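Local coordinates for transcription inhibitor protein Gfh1 (Thermus thermophilus, PDB 2F23) that inhibits all catalytic activities of RNA polymerase by partly occluding its substrate-binding site and keeping nucleoside triphosphates from binding, at residues Gly80-Gly84 and Val151-Gly156. Numbering follows the deposited sequence.
Sequences GEVIG and VVAIHG
The carboxylate of Glu81 lies against the backbone carbonyl of Ile154, acceptor beside acceptor, with OE2 of Glu81 3.3 Å from O of Ile154. The two oxygens are not hydrogen-bonded to each other, and the pairing is probably slightly unfavourable. The glutamate reaches this place with CG anti to its own carbonyl carbon (chi1 -71°) and the chain extended beyond, which carries the acid group past Ile154 to the backbone of His155, where OE1 of Glu81 lies 3.5 Å from CA of His155. Lower down, the aliphatic root of the same side chain packs on the isoleucine, CB of Glu81 standing 3.9 Å from CG2 of Ile154.

The other branch of Ile154 goes deeper. Its CD1 presses on CG1 of Ile83 at 3.4 Å, closer than two carbons normally sit, and the two isoleucine side chains lie roughly perpendicular to each other. CD1 of Ile154 also lies 3.7 Å from the backbone O of Glu81. Beyond the crossing, CD1 of Ile83 comes within 4.4 Å of CG1 of Val151, extending the apolar layer along the strand. With an alanine in place of Ile154, CD1 and CG2 are gone, and CG1 of Ile83 and CB of Glu81 would probably be left with a gap in front of them.

A classic beta bulge places Val152 and Ala153 together opposite Glu90 of strand 88-92; neither meets the loop, whereas Val151 and Ile154, which flank them, point their CB atoms toward it. The contact lays the loop that follows strand 72-74 over the end of strand 145-155, just before the C-terminus of the FKBP-like domain: Ile83 is tied by backbone hydrogen bonds to Gly131 and His132, Ile154 also touches Ser87 and Val134, and strand 145-155 runs antiparallel between strands 88-92 and 137-142.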
ATOM      1  N   GLY A  80       4.807   9.970 -18.606  1.00 17.44           N
ATOM      2  CA  GLY A  80       3.954  10.927 -17.925  1.00 14.81           C
ATOM      3  C   GLY A  80       4.675  12.002 -17.132  1.00 12.74           C
ATOM      4  O   GLY A  80       5.829  12.336 -17.406  1.00 13.22           O
ATOM      5  N   GLU A  81       3.976  12.550 -16.144  1.00 10.73           N
ATOM      6  CA  GLU A  81       4.530  13.596 -15.297  1.00 10.05           C
ATOM      7  C   GLU A  81       5.347  13.004 -14.157  1.00  9.30           C
ATOM      8  O   GLU A  81       5.281  11.805 -13.885  1.00  9.77           O
ATOM      9  CB  GLU A  81       3.402  14.470 -14.729  1.00 11.70           C
ATOM     10  CG  GLU A  81       2.731  15.375 -15.760  1.00 14.55           C
ATOM     11  CD  GLU A  81       1.692  16.305 -15.153  1.00 14.75           C
ATOM     12  OE1 GLU A  81       1.961  16.893 -14.087  1.00 14.67           O
ATOM     13  OE2 GLU A  81       0.606  16.463 -15.755  1.00 17.26           O
ATOM     14  N   VAL A  82       6.137  13.849 -13.506  1.00  7.82           N
ATOM     15  CA  VAL A  82       6.947  13.411 -12.379  1.00  9.29           C
ATOM     16  C   VAL A  82       6.631  14.345 -11.216  1.00  7.83           C
ATOM     17  O   VAL A  82       6.490  15.554 -11.402  1.00  8.08           O
ATOM     18  CB  VAL A  82       8.461  13.435 -12.724  1.00 11.30           C
ATOM     19  CG1 VAL A  82       8.886  14.821 -13.128  1.00 15.14           C
ATOM     20  CG2 VAL A  82       9.274  12.944 -11.530  1.00 11.96           C
ATOM     21  N   ILE A  83       6.504  13.778 -10.020  1.00  6.08           N
ATOM     22  CA  ILE A  83       6.156  14.546  -8.831  1.00  6.92           C
ATOM     23  C   ILE A  83       7.212  15.526  -8.350  1.00  7.04           C
ATOM     24  O   ILE A  83       8.337  15.148  -8.047  1.00  7.69           O
ATOM     25  CB  ILE A  83       5.805  13.603  -7.659  1.00  6.36           C
ATOM     26  CG1 ILE A  83       4.659  12.680  -8.071  1.00  7.49           C
ATOM     27  CG2 ILE A  83       5.428  14.416  -6.424  1.00  6.31           C
ATOM     28  CD1 ILE A  83       4.417  11.544  -7.114  1.00  8.47           C
ATOM     29  N   GLY A  84       6.815  16.793  -8.269  1.00  7.56           N
ATOM     30  CA  GLY A  84       7.708  17.834  -7.803  1.00  7.76           C
ATOM     31  C   GLY A  84       6.928  18.883  -7.042  1.00  9.05           C
ATOM     32  O   GLY A  84       5.740  18.721  -6.770  1.00  7.59           O
ATOM     33  N   VAL A 151       0.717   5.351  -7.027  1.00  7.52           N
ATOM     34  CA  VAL A 151       0.490   6.663  -7.627  1.00  6.86           C
ATOM     35  C   VAL A 151      -0.435   6.464  -8.822  1.00  7.79           C
ATOM     36  O   VAL A 151      -0.082   5.789  -9.782  1.00  6.82           O
ATOM     37  CB  VAL A 151       1.813   7.298  -8.102  1.00  6.99           C
ATOM     38  CG1 VAL A 151       1.545   8.654  -8.735  1.00  7.36           C
ATOM     39  CG2 VAL A 151       2.764   7.440  -6.921  1.00  8.42           C
ATOM     40  N   VAL A 152      -1.625   7.055  -8.752  1.00  9.09           N
ATOM     41  CA  VAL A 152      -2.615   6.911  -9.813  1.00 10.12           C
ATOM     42  C   VAL A 152      -2.610   8.037 -10.840  1.00  9.89           C
ATOM     43  O   VAL A 152      -2.826   7.798 -12.034  1.00 11.60           O
ATOM     44  CB  VAL A 152      -4.029   6.791  -9.203  1.00 12.41           C
ATOM     45  CG1 VAL A 152      -5.084   6.742 -10.298  1.00 14.00           C
ATOM     46  CG2 VAL A 152      -4.102   5.535  -8.347  1.00 12.03           C
ATOM     47  N   ALA A 153      -2.359   9.257 -10.380  1.00  8.39           N
ATOM     48  CA  ALA A 153      -2.344  10.413 -11.267  1.00  8.88           C
ATOM     49  C   ALA A 153      -1.488  11.535 -10.694  1.00  7.97           C
ATOM     50  O   ALA A 153      -1.336  11.656  -9.478  1.00  8.20           O
ATOM     51  CB  ALA A 153      -3.774  10.916 -11.485  1.00  8.33           C
ATOM     52  N   ILE A 154      -0.927  12.347 -11.586  1.00  8.20           N
ATOM     53  CA  ILE A 154      -0.100  13.489 -11.203  1.00  7.55           C
ATOM     54  C   ILE A 154      -0.479  14.634 -12.132  1.00  9.06           C
ATOM     55  O   ILE A 154      -0.492  14.464 -13.351  1.00 12.24           O
ATOM     56  CB  ILE A 154       1.408  13.206 -11.396  1.00  7.08           C
ATOM     57  CG1 ILE A 154       1.834  12.013 -10.541  1.00  7.45           C
ATOM     58  CG2 ILE A 154       2.225  14.455 -11.029  1.00  8.19           C
ATOM     59  CD1 ILE A 154       3.218  11.501 -10.881  1.00  9.76           C
ATOM     60  N   HIS A 155      -0.796  15.791 -11.569  1.00 10.78           N
ATOM     61  CA  HIS A 155      -1.151  16.936 -12.397  1.00 13.21           C
ATOM     62  C   HIS A 155      -0.955  18.247 -11.662  1.00 15.75           C
ATOM     63  O   HIS A 155      -0.575  18.267 -10.493  1.00 15.61           O
ATOM     64  CB  HIS A 155      -2.600  16.834 -12.878  1.00 15.74           C
ATOM     65  CG  HIS A 155      -3.591  16.619 -11.778  1.00 16.61           C
ATOM     66  ND1 HIS A 155      -4.001  15.364 -11.382  1.00 20.86           N
ATOM     67  CD2 HIS A 155      -4.243  17.497 -10.982  1.00 17.92           C
ATOM     68  CE1 HIS A 155      -4.865  15.478 -10.389  1.00 19.65           C
ATOM     69  NE2 HIS A 155      -5.029  16.763 -10.126  1.00 19.04           N
ATOM     70  N   GLY A 156      -1.213  19.346 -12.362  1.00 17.90           N
ATOM     71  CA  GLY A 156      -1.067  20.653 -11.753  1.00 19.39           C
ATOM     72  C   GLY A 156      -2.300  21.015 -10.949  1.00 21.82           C
ATOM     73  O   GLY A 156      -3.264  20.220 -10.953  1.00 22.70           O
ATOM     74  OXT GLY A 156      -2.306  22.090 -10.313  1.00 24.86           O
TER